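Local structure of hypothetical UPF0204 protein AF0625 (Archaeoglobus fulgidus, 1YQE) at residues K52-K64 against H143-Y155. The protein probably hydrolyses D-aminoacyl-tRNAs to free tRNA and D-amino acids, a zinc-dependent recycling that counteracts their toxicity. Residues are numbered along the deposited sequence; the frame is centred on the assembly and turned at random.
Sequences KERLIYADHIDEK and HGPSEISKPSAFY. With POP (pyrophosphate 2-), chain B.
Asp59 and Asp62 grip the backbone of the loop from His143 to Lys150 that runs into strand 152-159 of the mixed sheet; Asp59 and His60 belong to the type II beta turn Ala58 to Ile61, which leads from a 3-10 segment into helix 61-65, where Asp62 follows. Asp59 OD2 takes a nearly straight bond from Glu147 N (3.0 Å, 173°), met from above the carboxylate plane, and a weak one from Ser146 N. In return His60 N, at the helix N-cap, donates to Glu147 O (2.8 Å). Asp62, its CG lying between backbone N and carbonyl carbon (chi1 53°), turns OD1 to Ser149 N (2.8 Å) and Lys150 N (3.2 Å), both from the same side of the carboxylate plane, Lys150 N on the anti side and nearer the plane. With an alanine here, these two amides would probably lose their shared acceptor and the loop be less firmly tied to the helix.

Glu147 CB makes a CH-pi contact over one face of the His60 ring, 3.7 Å from its centroid. In apolar packing, Ile148 CD1 lies against Ile61 CG2, and the Phe154 ring edge meets Leu55 CB.

After a cis peptide, Pro145 CD packs on Leu55 O (3.3 Å). Both segments reach the pyrophosphate: the His143 ring meets O4 at its edge, and Arg54 NE and NH2 both donate to O2, NH2 at 2.9 Å.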
ATOM      1  N   LYS A  52      10.690   4.828 -16.609  1.00 26.89           N
ATOM      2  CA  LYS A  52      12.050   4.318 -16.507  1.00 27.60           C
ATOM      3  C   LYS A  52      12.634   4.654 -15.142  1.00 27.35           C
ATOM      4  O   LYS A  52      13.732   4.226 -14.801  1.00 26.80           O
ATOM      5  CB  LYS A  52      12.933   4.900 -17.620  1.00 29.32           C
ATOM      6  CG  LYS A  52      12.612   4.349 -19.010  1.00 30.88           C
ATOM      7  CD  LYS A  52      13.683   4.705 -20.040  1.00 33.93           C
ATOM      8  CE  LYS A  52      13.650   6.182 -20.408  1.00 35.94           C
ATOM      9  NZ  LYS A  52      12.386   6.546 -21.108  1.00 37.16           N
ATOM     10  N   GLU A  53      11.885   5.415 -14.358  1.00 28.87           N
ATOM     11  CA  GLU A  53      12.334   5.801 -13.026  1.00 29.79           C
ATOM     12  C   GLU A  53      12.181   4.677 -12.013  1.00 28.97           C
ATOM     13  O   GLU A  53      11.287   3.834 -12.126  1.00 27.09           O
ATOM     14  CB  GLU A  53      11.534   6.996 -12.517  1.00 32.97           C
ATOM     15  CG  GLU A  53      11.587   8.232 -13.384  1.00 37.43           C
ATOM     16  CD  GLU A  53      10.733   9.344 -12.819  1.00 39.19           C
ATOM     17  OE1 GLU A  53      10.655  10.420 -13.448  1.00 43.43           O
ATOM     18  OE2 GLU A  53      10.136   9.140 -11.742  1.00 41.12           O
ATOM     19  N   ARG A  54      13.066   4.672 -11.025  1.00 27.26           N
ATOM     20  CA  ARG A  54      13.002   3.702  -9.944  1.00 26.73           C
ATOM     21  C   ARG A  54      11.832   4.241  -9.114  1.00 23.88           C
ATOM     22  O   ARG A  54      11.834   5.409  -8.733  1.00 22.54           O
ATOM     23  CB  ARG A  54      14.301   3.747  -9.138  1.00 28.47           C
ATOM     24  CG  ARG A  54      14.329   2.849  -7.925  1.00 34.67           C
ATOM     25  CD  ARG A  54      14.340   1.382  -8.307  1.00 38.01           C
ATOM     26  NE  ARG A  54      14.564   0.524  -7.146  1.00 40.89           N
ATOM     27  CZ  ARG A  54      15.629   0.606  -6.358  1.00 41.27           C
ATOM     28  NH1 ARG A  54      16.569   1.507  -6.604  1.00 43.13           N
ATOM     29  NH2 ARG A  54      15.760  -0.217  -5.327  1.00 42.50           N
ATOM     30  N   LEU A  55      10.832   3.409  -8.847  1.00 23.70           N
ATOM     31  CA  LEU A  55       9.657   3.862  -8.100  1.00 22.21           C
ATOM     32  C   LEU A  55       9.907   4.556  -6.761  1.00 21.46           C
ATOM     33  O   LEU A  55       9.309   5.592  -6.490  1.00 20.68           O
ATOM     34  CB  LEU A  55       8.672   2.703  -7.905  1.00 20.95           C
ATOM     35  CG  LEU A  55       8.168   2.054  -9.202  1.00 22.06           C
ATOM     36  CD1 LEU A  55       7.072   1.046  -8.882  1.00 22.40           C
ATOM     37  CD2 LEU A  55       7.644   3.123 -10.147  1.00 20.38           C
ATOM     38  N   ILE A  56      10.787   4.006  -5.928  1.00 22.65           N
ATOM     39  CA  ILE A  56      11.054   4.620  -4.626  1.00 22.14           C
ATOM     40  C   ILE A  56      11.563   6.057  -4.713  1.00 21.25           C
ATOM     41  O   ILE A  56      11.495   6.798  -3.738  1.00 19.74           O
ATOM     42  CB  ILE A  56      12.055   3.788  -3.785  1.00 24.23           C
ATOM     43  CG1 ILE A  56      13.349   3.563  -4.568  1.00 24.05           C
ATOM     44  CG2 ILE A  56      11.410   2.468  -3.372  1.00 23.03           C
ATOM     45  CD1 ILE A  56      14.436   2.874  -3.752  1.00 28.76           C
ATOM     46  N   TYR A  57      12.074   6.449  -5.876  1.00 22.42           N
ATOM     47  CA  TYR A  57      12.561   7.812  -6.065  1.00 22.85           C
ATOM     48  C   TYR A  57      11.598   8.612  -6.942  1.00 24.95           C
ATOM     49  O   TYR A  57      11.869   9.762  -7.293  1.00 24.87           O
ATOM     50  CB  TYR A  57      13.947   7.809  -6.715  1.00 25.41           C
ATOM     51  CG  TYR A  57      15.019   7.148  -5.885  1.00 26.86           C
ATOM     52  CD1 TYR A  57      15.494   5.878  -6.208  1.00 29.67           C
ATOM     53  CD2 TYR A  57      15.556   7.788  -4.769  1.00 28.41           C
ATOM     54  CE1 TYR A  57      16.481   5.259  -5.439  1.00 30.61           C
ATOM     55  CE2 TYR A  57      16.542   7.178  -3.992  1.00 30.15           C
ATOM     56  CZ  TYR A  57      16.999   5.913  -4.335  1.00 30.33           C
ATOM     57  OH  TYR A  57      17.973   5.302  -3.573  1.00 33.86           O
ATOM     58  N   ALA A  58      10.465   8.005  -7.278  1.00 22.67           N
ATOM     59  CA  ALA A  58       9.472   8.649  -8.135  1.00 23.41           C
ATOM     60  C   ALA A  58       8.613   9.731  -7.479  1.00 22.51           C
ATOM     61  O   ALA A  58       7.409   9.795  -7.724  1.00 23.04           O
ATOM     62  CB  ALA A  58       8.569   7.587  -8.756  1.00 22.64           C
ATOM     63  N   ASP A  59       9.216  10.579  -6.652  1.00 21.69           N
ATOM     64  CA  ASP A  59       8.475  11.667  -6.009  1.00 21.16           C
ATOM     65  C   ASP A  59       7.786  12.518  -7.083  1.00 21.12           C
ATOM     66  O   ASP A  59       8.373  12.793  -8.131  1.00 19.00           O
ATOM     67  CB  ASP A  59       9.425  12.560  -5.195  1.00 21.44           C
ATOM     68  CG  ASP A  59       9.698  12.022  -3.792  1.00 23.64           C
ATOM     69  OD1 ASP A  59      10.689  12.464  -3.168  1.00 25.86           O
ATOM     70  OD2 ASP A  59       8.926  11.175  -3.301  1.00 21.26           O
ATOM     71  N   HIS A  60       6.546  12.923  -6.816  1.00 19.94           N
ATOM     72  CA  HIS A  60       5.766  13.756  -7.738  1.00 21.45           C
ATOM     73  C   HIS A  60       5.408  13.100  -9.067  1.00 22.41           C
ATOM     74  O   HIS A  60       4.965  13.779  -9.997  1.00 23.75           O
ATOM     75  CB  HIS A  60       6.508  15.070  -8.014  1.00 22.05           C
ATOM     76  CG  HIS A  60       6.719  15.910  -6.793  1.00 21.76           C
ATOM     77  ND1 HIS A  60       5.675  16.455  -6.079  1.00 20.71           N
ATOM     78  CD2 HIS A  60       7.849  16.266  -6.140  1.00 21.51           C
ATOM     79  CE1 HIS A  60       6.153  17.111  -5.037  1.00 21.28           C
ATOM     80  NE2 HIS A  60       7.469  17.010  -5.049  1.00 23.16           N
ATOM     81  N   ILE A  61       5.571  11.786  -9.170  1.00 21.27           N
ATOM     82  CA  ILE A  61       5.253  11.123 -10.426  1.00 21.80           C
ATOM     83  C   ILE A  61       3.760  11.193 -10.746  1.00 21.15           C
ATOM     84  O   ILE A  61       3.368  11.112 -11.913  1.00 20.85           O
ATOM     85  CB  ILE A  61       5.716   9.652 -10.423  1.00 23.34           C
ATOM     86  CG1 ILE A  61       5.695   9.112 -11.857  1.00 21.46           C
ATOM     87  CG2 ILE A  61       4.828   8.817  -9.507  1.00 24.37           C
ATOM     88  CD1 ILE A  61       6.256   7.722 -11.997  1.00 20.47           C
ATOM     89  N   ASP A  62       2.925  11.350  -9.722  1.00 20.06           N
ATOM     90  CA  ASP A  62       1.488  11.447  -9.952  1.00 20.23           C
ATOM     91  C   ASP A  62       1.165  12.746 -10.687  1.00 21.47           C
ATOM     92  O   ASP A  62       0.302  12.766 -11.570  1.00 20.20           O
ATOM     93  CB  ASP A  62       0.699  11.384  -8.636  1.00 19.84           C
ATOM     94  CG  ASP A  62       1.181  12.391  -7.606  1.00 22.80           C
ATOM     95  OD1 ASP A  62       0.377  12.766  -6.723  1.00 18.76           O
ATOM     96  OD2 ASP A  62       2.363  12.798  -7.667  1.00 22.29           O
ATOM     97  N   GLU A  63       1.863  13.823 -10.326  1.00 22.50           N
ATOM     98  CA  GLU A  63       1.658  15.120 -10.966  1.00 25.02           C
ATOM     99  C   GLU A  63       2.095  15.051 -12.423  1.00 25.04           C
ATOM    100  O   GLU A  63       1.446  15.619 -13.302  1.00 27.14           O
ATOM    101  CB  GLU A  63       2.467  16.216 -10.263  1.00 26.85           C
ATOM    102  CG  GLU A  63       2.196  16.368  -8.777  1.00 30.62           C
ATOM    103  CD  GLU A  63       2.994  17.504  -8.156  1.00 33.65           C
ATOM    104  OE1 GLU A  63       4.203  17.625  -8.456  1.00 33.48           O
ATOM    105  OE2 GLU A  63       2.411  18.272  -7.360  1.00 36.73           O
ATOM    106  N   LYS A  64       3.206  14.361 -12.669  1.00 24.15           N
ATOM    107  CA  LYS A  64       3.744  14.209 -14.016  1.00 24.15           C
ATOM    108  C   LYS A  64       2.790  13.433 -14.924  1.00 25.08           C
ATOM    109  O   LYS A  64       2.538  13.828 -16.065  1.00 24.89           O
ATOM    110  CB  LYS A  64       5.091  13.485 -13.961  1.00 26.00           C
ATOM    111  CG  LYS A  64       6.146  14.221 -13.154  1.00 26.92           C
ATOM    112  CD  LYS A  64       7.431  13.425 -13.053  1.00 30.04           C
ATOM    113  CE  LYS A  64       8.473  14.192 -12.252  1.00 31.16           C
ATOM    114  NZ  LYS A  64       9.760  13.453 -12.162  1.00 34.88           N
ATOM    115  N   HIS A 143      10.120   3.768   3.082  1.00 17.63           N
ATOM    116  CA  HIS A 143      10.702   4.075   1.783  1.00 17.49           C
ATOM    117  C   HIS A 143       9.904   5.063   0.946  1.00 15.52           C
ATOM    118  O   HIS A 143       8.732   5.328   1.217  1.00 15.69           O
ATOM    119  CB  HIS A 143      10.924   2.782   0.989  1.00 19.45           C
ATOM    120  CG  HIS A 143      12.024   1.923   1.537  1.00 21.99           C
ATOM    121  ND1 HIS A 143      12.412   0.739   0.946  1.00 24.89           N
ATOM    122  CD2 HIS A 143      12.825   2.081   2.619  1.00 23.77           C
ATOM    123  CE1 HIS A 143      13.403   0.206   1.639  1.00 23.26           C
ATOM    124  NE2 HIS A 143      13.673   1.000   2.658  1.00 24.16           N
ATOM    125  N   GLY A 144      10.561   5.617  -0.068  1.00 16.78           N
ATOM    126  CA  GLY A 144       9.900   6.564  -0.949  1.00 14.50           C
ATOM    127  C   GLY A 144       9.000   5.805  -1.910  1.00 16.03           C
ATOM    128  O   GLY A 144       8.966   4.576  -1.883  1.00 16.51           O
ATOM    129  N   PRO A 145       8.241   6.502  -2.762  1.00 15.28           N
ATOM    130  CA  PRO A 145       8.200   7.964  -2.847  1.00 16.60           C
ATOM    131  C   PRO A 145       7.271   8.551  -1.775  1.00 17.50           C
ATOM    132  O   PRO A 145       6.213   7.992  -1.471  1.00 17.64           O
ATOM    133  CB  PRO A 145       7.697   8.198  -4.268  1.00 16.64           C
ATOM    134  CG  PRO A 145       6.692   7.058  -4.425  1.00 16.81           C
ATOM    135  CD  PRO A 145       7.428   5.880  -3.827  1.00 14.26           C
ATOM    136  N   SER A 146       7.672   9.668  -1.182  1.00 18.17           N
ATOM    137  CA  SER A 146       6.849  10.287  -0.154  1.00 17.63           C
ATOM    138  C   SER A 146       5.970  11.394  -0.720  1.00 17.55           C
ATOM    139  O   SER A 146       4.912  11.695  -0.170  1.00 17.12           O
ATOM    140  CB  SER A 146       7.729  10.863   0.954  1.00 18.49           C
ATOM    141  OG  SER A 146       8.586  11.857   0.433  1.00 15.56           O
ATOM    142  N   GLU A 147       6.407  11.987  -1.825  1.00 17.61           N
ATOM    143  CA  GLU A 147       5.669  13.086  -2.426  1.00 15.83           C
ATOM    144  C   GLU A 147       4.627  12.648  -3.450  1.00 15.05           C
ATOM    145  O   GLU A 147       4.769  12.903  -4.641  1.00 16.66           O
ATOM    146  CB  GLU A 147       6.649  14.076  -3.054  1.00 15.15           C
ATOM    147  CG  GLU A 147       7.824  14.427  -2.140  1.00 19.27           C
ATOM    148  CD  GLU A 147       7.395  14.877  -0.752  1.00 19.88           C
ATOM    149  OE1 GLU A 147       6.724  15.923  -0.637  1.00 23.85           O
ATOM    150  OE2 GLU A 147       7.728  14.187   0.232  1.00 21.18           O
ATOM    151  N   ILE A 148       3.582  11.984  -2.968  1.00 15.99           N
ATOM    152  CA  ILE A 148       2.489  11.517  -3.817  1.00 15.80           C
ATOM    153  C   ILE A 148       1.203  12.013  -3.163  1.00 16.11           C
ATOM    154  O   ILE A 148       0.931  11.693  -2.008  1.00 16.39           O
ATOM    155  CB  ILE A 148       2.447   9.974  -3.903  1.00 15.76           C
ATOM    156  CG1 ILE A 148       3.774   9.438  -4.456  1.00 15.46           C
ATOM    157  CG2 ILE A 148       1.279   9.536  -4.787  1.00 14.73           C
ATOM    158  CD1 ILE A 148       4.092   9.860  -5.896  1.00 13.98           C
ATOM    159  N   SER A 149       0.429  12.808  -3.899  1.00 15.37           N
ATOM    160  CA  SER A 149      -0.819  13.371  -3.386  1.00 15.74           C
ATOM    161  C   SER A 149      -2.032  12.525  -3.727  1.00 14.45           C
ATOM    162  O   SER A 149      -3.040  12.554  -3.019  1.00 16.05           O
ATOM    163  CB  SER A 149      -1.032  14.784  -3.937  1.00 16.99           C
ATOM    164  OG  SER A 149      -0.073  15.672  -3.407  1.00 25.88           O
ATOM    165  N   LYS A 150      -1.955  11.799  -4.832  1.00 14.85           N
ATOM    166  CA  LYS A 150      -3.062  10.935  -5.225  1.00 15.49           C
ATOM    167  C   LYS A 150      -3.032   9.721  -4.309  1.00 17.07           C
ATOM    168  O   LYS A 150      -1.962   9.288  -3.890  1.00 15.90           O
ATOM    169  CB  LYS A 150      -2.894  10.479  -6.679  1.00 16.01           C
ATOM    170  CG  LYS A 150      -3.350  11.491  -7.721  1.00 21.31           C
ATOM    171  CD  LYS A 150      -4.865  11.546  -7.810  1.00 21.99           C
ATOM    172  CE  LYS A 150      -5.326  12.681  -8.723  1.00 22.11           C
ATOM    173  NZ  LYS A 150      -4.747  12.560 -10.082  1.00 21.18           N
ATOM    174  N   PRO A 151      -4.208   9.165  -3.965  1.00 17.03           N
ATOM    175  CA  PRO A 151      -4.205   7.987  -3.092  1.00 15.70           C
ATOM    176  C   PRO A 151      -3.355   6.894  -3.750  1.00 15.15           C
ATOM    177  O   PRO A 151      -3.404   6.711  -4.964  1.00 15.64           O
ATOM    178  CB  PRO A 151      -5.683   7.611  -3.023  1.00 15.27           C
ATOM    179  CG  PRO A 151      -6.364   8.962  -3.105  1.00 18.95           C
ATOM    180  CD  PRO A 151      -5.581   9.650  -4.205  1.00 17.33           C
ATOM    181  N   SER A 152      -2.567   6.171  -2.965  1.00 14.58           N
ATOM    182  CA  SER A 152      -1.742   5.130  -3.558  1.00 13.62           C
ATOM    183  C   SER A 152      -1.282   4.067  -2.577  1.00 12.12           C
ATOM    184  O   SER A 152      -1.493   4.174  -1.372  1.00 13.14           O
ATOM    185  CB  SER A 152      -0.516   5.752  -4.236  1.00 12.79           C
ATOM    186  OG  SER A 152       0.396   6.261  -3.279  1.00 14.07           O
ATOM    187  N   ALA A 153      -0.656   3.032  -3.124  1.00 14.56           N
ATOM    188  CA  ALA A 153      -0.118   1.933  -2.332  1.00 15.58           C
ATOM    189  C   ALA A 153       0.748   1.076  -3.242  1.00 15.86           C
ATOM    190  O   ALA A 153       0.633   1.149  -4.470  1.00 15.74           O
ATOM    191  CB  ALA A 153      -1.255   1.090  -1.728  1.00 15.29           C
ATOM    192  N   PHE A 154       1.631   0.284  -2.637  1.00 14.36           N
ATOM    193  CA  PHE A 154       2.512  -0.603  -3.380  1.00 13.67           C
ATOM    194  C   PHE A 154       2.045  -2.046  -3.214  1.00 14.84           C
ATOM    195  O   PHE A 154       1.813  -2.509  -2.095  1.00 17.35           O
ATOM    196  CB  PHE A 154       3.956  -0.488  -2.878  1.00 13.75           C
ATOM    197  CG  PHE A 154       4.708   0.677  -3.453  1.00 14.26           C
ATOM    198  CD1 PHE A 154       4.362   1.982  -3.119  1.00 15.43           C
ATOM    199  CD2 PHE A 154       5.765   0.468  -4.331  1.00 15.28           C
ATOM    200  CE1 PHE A 154       5.065   3.064  -3.655  1.00 16.95           C
ATOM    201  CE2 PHE A 154       6.469   1.537  -4.868  1.00 16.24           C
ATOM    202  CZ  PHE A 154       6.117   2.839  -4.530  1.00 15.56           C
ATOM    203  N   TYR A 155       1.903  -2.735  -4.339  1.00 12.34           N
ATOM    204  CA  TYR A 155       1.475  -4.130  -4.377  1.00 13.39           C
ATOM    205  C   TYR A 155       2.680  -4.867  -4.933  1.00 13.36           C
ATOM    206  O   TYR A 155       3.035  -4.689  -6.095  1.00 14.46           O
ATOM    207  CB  TYR A 155       0.257  -4.256  -5.292  1.00 10.74           C
ATOM    208  CG  TYR A 155      -0.861  -3.323  -4.879  1.00 12.12           C
ATOM    209  CD1 TYR A 155      -0.814  -1.957  -5.182  1.00 13.03           C
ATOM    210  CD2 TYR A 155      -1.927  -3.789  -4.117  1.00 12.56           C
ATOM    211  CE1 TYR A 155      -1.810  -1.081  -4.723  1.00 13.91           C
ATOM    212  CE2 TYR A 155      -2.915  -2.936  -3.660  1.00 15.01           C
ATOM    213  CZ  TYR A 155      -2.855  -1.583  -3.961  1.00 15.45           C
ATOM    214  OH  TYR A 155      -3.845  -0.758  -3.485  1.00 11.41           O
TER
HETATM  215  P1  POP B3000      13.543  -1.927  -3.911  1.00 83.03           P
HETATM  216  O1  POP B3000      14.660  -2.947  -3.761  1.00 81.98           O
HETATM  217  O2  POP B3000      13.258  -1.737  -5.406  1.00 82.26           O
HETATM  218  O3  POP B3000      13.943  -0.576  -3.337  1.00 82.66           O
HETATM  219  O   POP B3000      12.121  -2.468  -3.243  1.00 82.09           O
HETATM  220  P2  POP B3000      11.816  -2.535  -1.611  1.00 82.67           P
HETATM  221  O4  POP B3000      13.002  -2.150  -0.767  1.00 81.93           O
HETATM  222  O5  POP B3000      11.374  -3.915  -1.250  1.00 81.57           O
HETATM  223  O6  POP B3000      10.563  -1.541  -1.436  1.00 82.05           O
HETATM  224  O   HOH W   1       2.676  15.185  -5.949  1.00 34.92           O